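Long-range contacts in group 1 truncated hemoglobin (Tetrahymena pyriformis, PDB 3AQ9), which binds one heme per monomer in a 2/2 globin fold, binds oxygen at its iron and is implicated in nitric oxide detoxification: residues P22-K27 / A91-E96; L29-V34 / F83-E88. The protein carries 1 engineered substitution. All coordinates share one frame; numbering follows the deposited sequence.

Both contacts fasten helix 80-96, one to helix 13-28 and one to the loop that follows it. Interaction 1 joins its C-terminal turns to helix 13-28; interaction 2 joins an earlier part of the same helix, 83-88, to the loop that runs from helix 13-28 to helix 43-57. Along the chain, interaction 2 is nested inside the loop closed by interaction 1, and their centres lie about 11 Å apart. They meet where F24 CE1 packs 3.5 Å from I86 O. Helix 80-96 is thus held at two places along its length within one globin fold; its 83-88 part supplies F83 and I86 to the heme pocket, and F24 sits close behind, its side chain about 6 Å from the heme.

Interaction 1: P22-K27 / A91-E96; sequences PLFYKK and AATLKE
Helices 22-27 and 91-96 run at 128° to each other, their axes approaching to 9.0 Å, and the nearest CA atoms belong to F24 and T93. This is the crossing of helices 13-28 and 80-96, the B and G helices of the globin fold in its truncated 2/2 form. T93 lies at the middle of the contact: its OG1 lies 3.2 Å from F24 CA, at the edge of the F24 ring and near its plane, while the hydroxyl is hydrogen-bonded to N89 O one turn back. Its rotamer (chi1 -66°), with OG1 beside the backbone N and CG2 anti to it, turns OG1 to F24 and K27 and the methyl to L23, 3.8 Å from L23 CB. The F24 ring leads away from 91-96 and rests on I86, N89 and L90 of the same partner helix. K27 runs alongside T93, its CD 3.5 Å from T93 OG1, and passes A92 CB. An alanine at K27 would remove this aliphatic arm and its ammonium, which would probably leave the E96 carboxylate without its mate and the flank of T93 less covered. L23 CD2 touches E96 CD. The lysine chain bends at its last torsion (chi4 -66°), bringing NZ 2.7 Å from E96 OE1 in a salt bridge nearly in line with the C-O bond.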
loop_
_atom_site.group_PDB
_atom_site.type_symbol
_atom_site.label_atom_id
_atom_site.label_comp_id
_atom_site.label_asym_id
_atom_site.label_seq_id
_atom_site.Cartn_x
_atom_site.Cartn_y
_atom_site.Cartn_z
ATOM N N PRO A 22 -6.784 -6.415 -0.158
ATOM C CA PRO A 22 -6.606 -7.861 0.199
ATOM C C PRO A 22 -5.871 -8.619 -0.893
ATOM O O PRO A 22 -5.164 -9.600 -0.613
ATOM C CB PRO A 22 -8.013 -8.401 0.352
ATOM C CG PRO A 22 -8.906 -7.162 0.471
ATOM C CD PRO A 22 -8.201 -5.949 -0.054
ATOM N N LEU A 23 -6.024 -8.152 -2.148
ATOM C CA LEU A 23 -5.241 -8.856 -3.198
ATOM C C LEU A 23 -3.753 -8.536 -3.048
ATOM O O LEU A 23 -2.855 -9.414 -3.115
ATOM C CB LEU A 23 -5.692 -8.440 -4.612
ATOM C CG LEU A 23 -4.911 -9.083 -5.779
ATOM C CD1 LEU A 23 -4.651 -10.667 -5.580
ATOM C CD2 LEU A 23 -5.648 -8.707 -7.163
ATOM N N PHE A 24 -3.450 -7.286 -2.739
ATOM C CA PHE A 24 -2.092 -6.877 -2.507
ATOM C C PHE A 24 -1.559 -7.645 -1.308
ATOM O O PHE A 24 -0.439 -8.193 -1.391
ATOM C CB PHE A 24 -2.168 -5.377 -2.207
ATOM C CG PHE A 24 -0.969 -4.795 -1.465
ATOM C CD1 PHE A 24 0.274 -4.619 -2.156
ATOM C CD2 PHE A 24 -1.067 -4.419 -0.127
ATOM C CE1 PHE A 24 1.366 -4.072 -1.447
ATOM C CE2 PHE A 24 0.040 -3.826 0.559
ATOM C CZ PHE A 24 1.224 -3.651 -0.096
ATOM N N TYR A 25 -2.322 -7.773 -0.216
ATOM C CA TYR A 25 -1.754 -8.642 0.882
ATOM C C TYR A 25 -1.637 -10.105 0.478
ATOM O O TYR A 25 -0.760 -10.780 1.040
ATOM C CB TYR A 25 -2.558 -8.479 2.197
ATOM C CG TYR A 25 -1.954 -7.282 2.894
ATOM C CD1 TYR A 25 -2.664 -6.095 3.060
ATOM C CD2 TYR A 25 -0.603 -7.366 3.309
ATOM C CE1 TYR A 25 -2.002 -4.957 3.600
ATOM C CE2 TYR A 25 -0.013 -6.318 3.864
ATOM C CZ TYR A 25 -0.693 -5.151 4.008
ATOM O OH TYR A 25 0.152 -4.222 4.597
ATOM N N LYS A 26 -2.523 -10.673 -0.362
ATOM C CA LYS A 26 -2.281 -12.047 -0.788
ATOM C C LYS A 26 -0.897 -12.128 -1.455
ATOM O O LYS A 26 -0.172 -13.129 -1.271
ATOM C CB LYS A 26 -3.388 -12.492 -1.800
ATOM C CG LYS A 26 -3.230 -13.849 -2.401
ATOM C CD LYS A 26 -4.313 -14.009 -3.447
ATOM C CE LYS A 26 -4.577 -15.358 -4.097
ATOM N NZ LYS A 26 -3.310 -15.874 -4.530
ATOM N N LYS A 27 -0.516 -11.109 -2.224
ATOM C CA LYS A 27 0.793 -11.209 -2.898
ATOM C C LYS A 27 1.879 -10.947 -1.877
ATOM O O LYS A 27 2.890 -11.649 -1.872
ATOM C CB LYS A 27 0.880 -10.106 -3.982
ATOM C CG LYS A 27 -0.101 -10.536 -5.144
ATOM C CD LYS A 27 0.097 -9.417 -6.263
ATOM C CE LYS A 27 -0.961 -9.662 -7.413
ATOM N NZ LYS A 27 -0.727 -10.914 -8.138
ATOM N N ALA A 91 1.785 -2.600 -7.590
ATOM C CA ALA A 91 1.627 -2.440 -9.050
ATOM C C ALA A 91 1.047 -3.672 -9.690
ATOM O O ALA A 91 0.144 -3.530 -10.533
ATOM C CB ALA A 91 2.994 -2.062 -9.718
ATOM N N ALA A 92 1.534 -4.844 -9.289
ATOM C CA ALA A 92 1.061 -6.141 -9.893
ATOM C C ALA A 92 -0.470 -6.318 -9.562
ATOM O O ALA A 92 -1.245 -6.803 -10.397
ATOM C CB ALA A 92 1.844 -7.249 -9.400
ATOM N N THR A 93 -0.836 -5.889 -8.338
ATOM C CA THR A 93 -2.257 -5.983 -7.898
ATOM C C THR A 93 -3.144 -5.120 -8.809
ATOM O O THR A 93 -4.202 -5.542 -9.307
ATOM C CB THR A 93 -2.377 -5.489 -6.430
ATOM O OG1 THR A 93 -1.651 -6.449 -5.615
ATOM C CG2 THR A 93 -3.849 -5.460 -5.974
ATOM N N LEU A 94 -2.735 -3.854 -8.936
ATOM C CA LEU A 94 -3.544 -2.944 -9.770
ATOM C C LEU A 94 -3.597 -3.424 -11.224
ATOM O O LEU A 94 -4.638 -3.294 -11.866
ATOM C CB LEU A 94 -2.924 -1.519 -9.658
ATOM C CG LEU A 94 -2.994 -0.860 -8.249
ATOM C CD1 LEU A 94 -2.469 0.524 -8.269
ATOM C CD2 LEU A 94 -4.435 -0.784 -7.670
ATOM N N LYS A 95 -2.476 -4.001 -11.740
ATOM C CA LYS A 95 -2.462 -4.488 -13.149
ATOM C C LYS A 95 -3.512 -5.586 -13.229
ATOM O O LYS A 95 -4.315 -5.693 -14.214
ATOM C CB LYS A 95 -1.074 -5.158 -13.451
ATOM C CG LYS A 95 -0.845 -5.476 -14.972
ATOM C CD LYS A 95 -0.923 -4.026 -15.698
ATOM C CE LYS A 95 -1.195 -3.931 -17.250
ATOM N NZ LYS A 95 -0.036 -4.633 -17.920
ATOM N N GLU A 96 -3.449 -6.487 -12.250
ATOM C CA GLU A 96 -4.336 -7.730 -12.278
ATOM C C GLU A 96 -5.779 -7.306 -12.186
ATOM O O GLU A 96 -6.711 -7.983 -12.745
ATOM C CB GLU A 96 -3.872 -8.723 -11.194
ATOM C CG GLU A 96 -4.664 -10.081 -11.070
ATOM C CD GLU A 96 -3.992 -11.024 -10.025
ATOM O OE1 GLU A 96 -2.952 -10.609 -9.589
ATOM O OE2 GLU A 96 -4.493 -12.162 -9.730
#

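Interaction 2: L29-V34 / F83-E88; sequences LADERV and FDAIIE. With HEM (protoporphyrin IX containing Fe), chain C.
Helix 83-88 lends F83 and I86 to the heme pocket, and on its outward side an Asx turn and a salt-bridge network join it to loop 29-34, R33 sitting between D31 and E88. D31 OD1 accepts the backbone N of R33, 2.9 Å away, closing the turn. The same oxygen takes R33 NE through its syn lone pair in a nearly straight bond (174°), and D31 OD2 takes R33 NH2 at 2.8 Å, a side-on grip, one nitrogen to each oxygen. N89 also donates to D31 OD2. The end of the guanidinium, NH1 and NH2, converges on E88 OE1, with NH1 at 2.9 Å; both come from one face of the carboxylate, whose plane is turned 44° from the guanidinium. A bend at chi3 (-74°) lays the guanidinium over A85, whose CB sits beneath its centre, 3.3 Å from R33 NE. V34 CG1 packs 3.9 Å from A85 CB, and V34 CG2 faces I86 CD1 more loosely. Farther round the helix, I86 also meets the porphyrin: CG1 lies 3.3 Å from HEM CAB, and F83 lies by the vinyl carbon CBB and the methyl CMC. With four bonds in the plane of the guanidinium, R33 is fixed in rotation, and its charge probably offsets the repulsion between the carboxylates it bridges, D31 OD2 and E88 OE1 lying 5.6 Å apart, and so ties the loop to the helix.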
loop_
_atom_site.group_PDB
_atom_site.type_symbol
_atom_site.label_atom_id
_atom_site.label_comp_id
_atom_site.label_asym_id
_atom_site.label_seq_id
_atom_site.Cartn_x
_atom_site.Cartn_y
_atom_site.Cartn_z
ATOM N N LEU A 29 1.957 -11.501 1.312
ATOM C CA LEU A 29 2.126 -12.607 2.244
ATOM C C LEU A 29 2.676 -13.856 1.583
ATOM O O LEU A 29 2.923 -14.858 2.272
ATOM C CB LEU A 29 0.739 -12.946 2.913
ATOM C CG LEU A 29 0.258 -11.770 3.808
ATOM C CD1 LEU A 29 -1.254 -11.987 4.369
ATOM C CD2 LEU A 29 1.197 -11.476 5.068
ATOM N N ALA A 30 2.894 -13.809 0.264
ATOM C CA ALA A 30 3.545 -14.903 -0.478
ATOM C C ALA A 30 4.951 -14.482 -0.955
ATOM O O ALA A 30 5.658 -15.246 -1.652
ATOM C CB ALA A 30 2.700 -15.352 -1.660
ATOM N N ASP A 31 5.358 -13.252 -0.608
ATOM C CA ASP A 31 6.601 -12.700 -1.138
ATOM C C ASP A 31 7.705 -12.861 -0.081
ATOM O O ASP A 31 7.580 -12.358 1.018
ATOM C CB ASP A 31 6.399 -11.181 -1.442
ATOM C CG ASP A 31 7.572 -10.582 -2.221
ATOM O OD1 ASP A 31 8.765 -10.919 -1.905
ATOM O OD2 ASP A 31 7.393 -9.735 -3.099
ATOM N N GLU A 32 8.734 -13.638 -0.420
ATOM C CA GLU A 32 9.739 -13.996 0.593
ATOM C C GLU A 32 10.442 -12.761 1.081
ATOM O O GLU A 32 11.040 -12.760 2.186
ATOM C CB GLU A 32 10.874 -14.903 -0.053
ATOM C CG GLU A 32 10.274 -16.292 -0.507
ATOM C CD GLU A 32 9.641 -17.103 0.604
ATOM O OE1 GLU A 32 10.043 -17.050 1.731
ATOM O OE2 GLU A 32 8.584 -17.739 0.311
ATOM N N ARG A 33 10.433 -11.683 0.280
ATOM C CA ARG A 33 11.161 -10.501 0.775
ATOM C C ARG A 33 10.476 -9.828 1.952
ATOM O O ARG A 33 11.126 -9.122 2.716
ATOM C CB ARG A 33 11.304 -9.409 -0.306
ATOM C CG ARG A 33 12.097 -9.909 -1.454
ATOM C CD ARG A 33 12.005 -8.896 -2.651
ATOM N NE ARG A 33 10.639 -9.022 -3.277
ATOM C CZ ARG A 33 10.318 -8.328 -4.382
ATOM N NH1 ARG A 33 11.222 -7.520 -4.946
ATOM N NH2 ARG A 33 9.069 -8.475 -4.908
ATOM N N VAL A 34 9.172 -9.993 2.093
ATOM C CA VAL A 34 8.483 -9.164 3.054
ATOM C C VAL A 34 7.380 -9.903 3.885
ATOM O O VAL A 34 6.857 -9.330 4.842
ATOM C CB VAL A 34 7.737 -7.926 2.367
ATOM C CG1 VAL A 34 8.797 -6.835 1.985
ATOM C CG2 VAL A 34 6.887 -8.390 1.153
ATOM N N PHE A 83 10.877 -1.904 0.516
ATOM C CA PHE A 83 9.918 -0.957 -0.057
ATOM C C PHE A 83 9.744 -1.261 -1.523
ATOM O O PHE A 83 8.620 -1.186 -2.022
ATOM C CB PHE A 83 10.485 0.488 0.115
ATOM C CG PHE A 83 9.445 1.578 -0.214
ATOM C CD1 PHE A 83 8.726 2.140 0.810
ATOM C CD2 PHE A 83 9.331 2.046 -1.538
ATOM C CE1 PHE A 83 7.806 3.155 0.598
ATOM C CE2 PHE A 83 8.402 3.082 -1.830
ATOM C CZ PHE A 83 7.625 3.619 -0.738
ATOM N N ASP A 84 10.812 -1.595 -2.255
ATOM C CA ASP A 84 10.600 -2.018 -3.649
ATOM C C ASP A 84 9.641 -3.199 -3.824
ATOM O O ASP A 84 8.802 -3.246 -4.706
ATOM C CB ASP A 84 11.927 -2.487 -4.279
ATOM C CG ASP A 84 12.878 -1.299 -4.597
ATOM O OD1 ASP A 84 14.021 -1.581 -4.968
ATOM O OD2 ASP A 84 12.455 -0.111 -4.502
ATOM N N ALA A 85 9.699 -4.142 -2.885
ATOM C CA ALA A 85 8.799 -5.293 -2.979
ATOM C C ALA A 85 7.350 -4.840 -2.771
ATOM O O ALA A 85 6.444 -5.347 -3.435
ATOM C CB ALA A 85 9.193 -6.364 -1.853
ATOM N N ILE A 86 7.151 -3.956 -1.805
ATOM C CA ILE A 86 5.758 -3.449 -1.609
ATOM C C ILE A 86 5.284 -2.769 -2.895
ATOM O O ILE A 86 4.149 -3.008 -3.328
ATOM C CB ILE A 86 5.674 -2.460 -0.397
ATOM C CG1 ILE A 86 5.976 -3.234 0.892
ATOM C CG2 ILE A 86 4.310 -1.612 -0.444
ATOM C CD1 ILE A 86 5.069 -4.375 1.191
ATOM N N ILE A 87 6.060 -1.856 -3.459
ATOM C CA ILE A 87 5.588 -1.175 -4.702
ATOM C C ILE A 87 5.367 -2.158 -5.829
ATOM O O ILE A 87 4.303 -2.082 -6.532
ATOM C CB ILE A 87 6.652 -0.162 -5.199
ATOM C CG1 ILE A 87 6.801 0.927 -4.149
ATOM C CG2 ILE A 87 6.306 0.385 -6.612
ATOM C CD1 ILE A 87 5.558 1.956 -4.027
ATOM N N GLU A 88 6.286 -3.140 -5.987
ATOM C CA GLU A 88 6.057 -4.123 -7.057
ATOM C C GLU A 88 4.732 -4.907 -6.867
ATOM O O GLU A 88 4.013 -5.185 -7.850
ATOM C CB GLU A 88 7.138 -5.195 -7.133
ATOM C CG GLU A 88 8.463 -4.466 -7.598
ATOM C CD GLU A 88 9.678 -5.373 -7.451
ATOM O OE1 GLU A 88 9.563 -6.556 -7.139
ATOM O OE2 GLU A 88 10.787 -4.813 -7.670
HETATM C CHA HEM C . 1.933 -0.741 9.475
HETATM C CHB HEM C . 5.184 -3.604 7.161
HETATM C CHC HEM C . 5.538 -0.335 3.635
HETATM C CHD HEM C . 1.328 1.602 5.240
HETATM C C1A HEM C . 2.782 -1.784 9.147
HETATM C C2A HEM C . 3.078 -2.953 9.988
HETATM C C3A HEM C . 3.919 -3.726 9.335
HETATM C C4A HEM C . 4.272 -3.097 8.083
HETATM C CMA HEM C . 4.542 -5.082 9.710
HETATM C CAA HEM C . 2.323 -3.251 11.345
HETATM C CBA HEM C . 2.973 -3.502 12.723
HETATM C CGA HEM C . 1.642 -4.158 13.441
HETATM O O1A HEM C . 0.708 -3.363 13.821
HETATM O O2A HEM C . 1.294 -5.390 13.267
HETATM C C1B HEM C . 5.603 -2.861 6.021
HETATM C C2B HEM C . 6.749 -3.293 5.238
HETATM C C3B HEM C . 6.907 -2.327 4.320
HETATM C C4B HEM C . 5.821 -1.404 4.526
HETATM C CMB HEM C . 7.634 -4.523 5.435
HETATM C CAB HEM C . 8.033 -2.289 3.278
HETATM C CBB HEM C . 8.590 -1.092 3.179
HETATM C C1C HEM C . 4.366 0.435 3.727
HETATM C C2C HEM C . 3.905 1.349 2.710
HETATM C C3C HEM C . 2.739 1.835 3.180
HETATM C C4C HEM C . 2.441 1.260 4.458
HETATM C CMC HEM C . 4.656 1.609 1.340
HETATM C CAC HEM C . 1.728 2.831 2.496
HETATM C CBC HEM C . 2.099 3.569 1.451
HETATM C C1D HEM C . 1.161 1.133 6.550
HETATM C C2D HEM C . 0.036 1.535 7.352
HETATM C C3D HEM C . 0.244 0.850 8.609
HETATM C C4D HEM C . 1.452 0.111 8.438
HETATM C CMD HEM C . -1.131 2.486 7.051
HETATM C CAD HEM C . -0.662 0.904 9.810
HETATM C CBD HEM C . -0.391 2.015 10.732
HETATM C CGD HEM C . -1.483 2.017 11.827
HETATM O O1D HEM C . -1.651 3.031 12.499
HETATM O O2D HEM C . -1.978 0.870 12.201
HETATM N NA HEM C . 3.556 -1.938 8.006
HETATM N NB HEM C . 4.964 -1.659 5.661
HETATM N NC HEM C . 3.489 0.402 4.771
HETATM N ND HEM C . 2.035 0.199 7.166
HETATM FE FE HEM C . 3.538 -0.740 6.424
HETATM O O HOH W 1 2.135 -2.079 5.375
#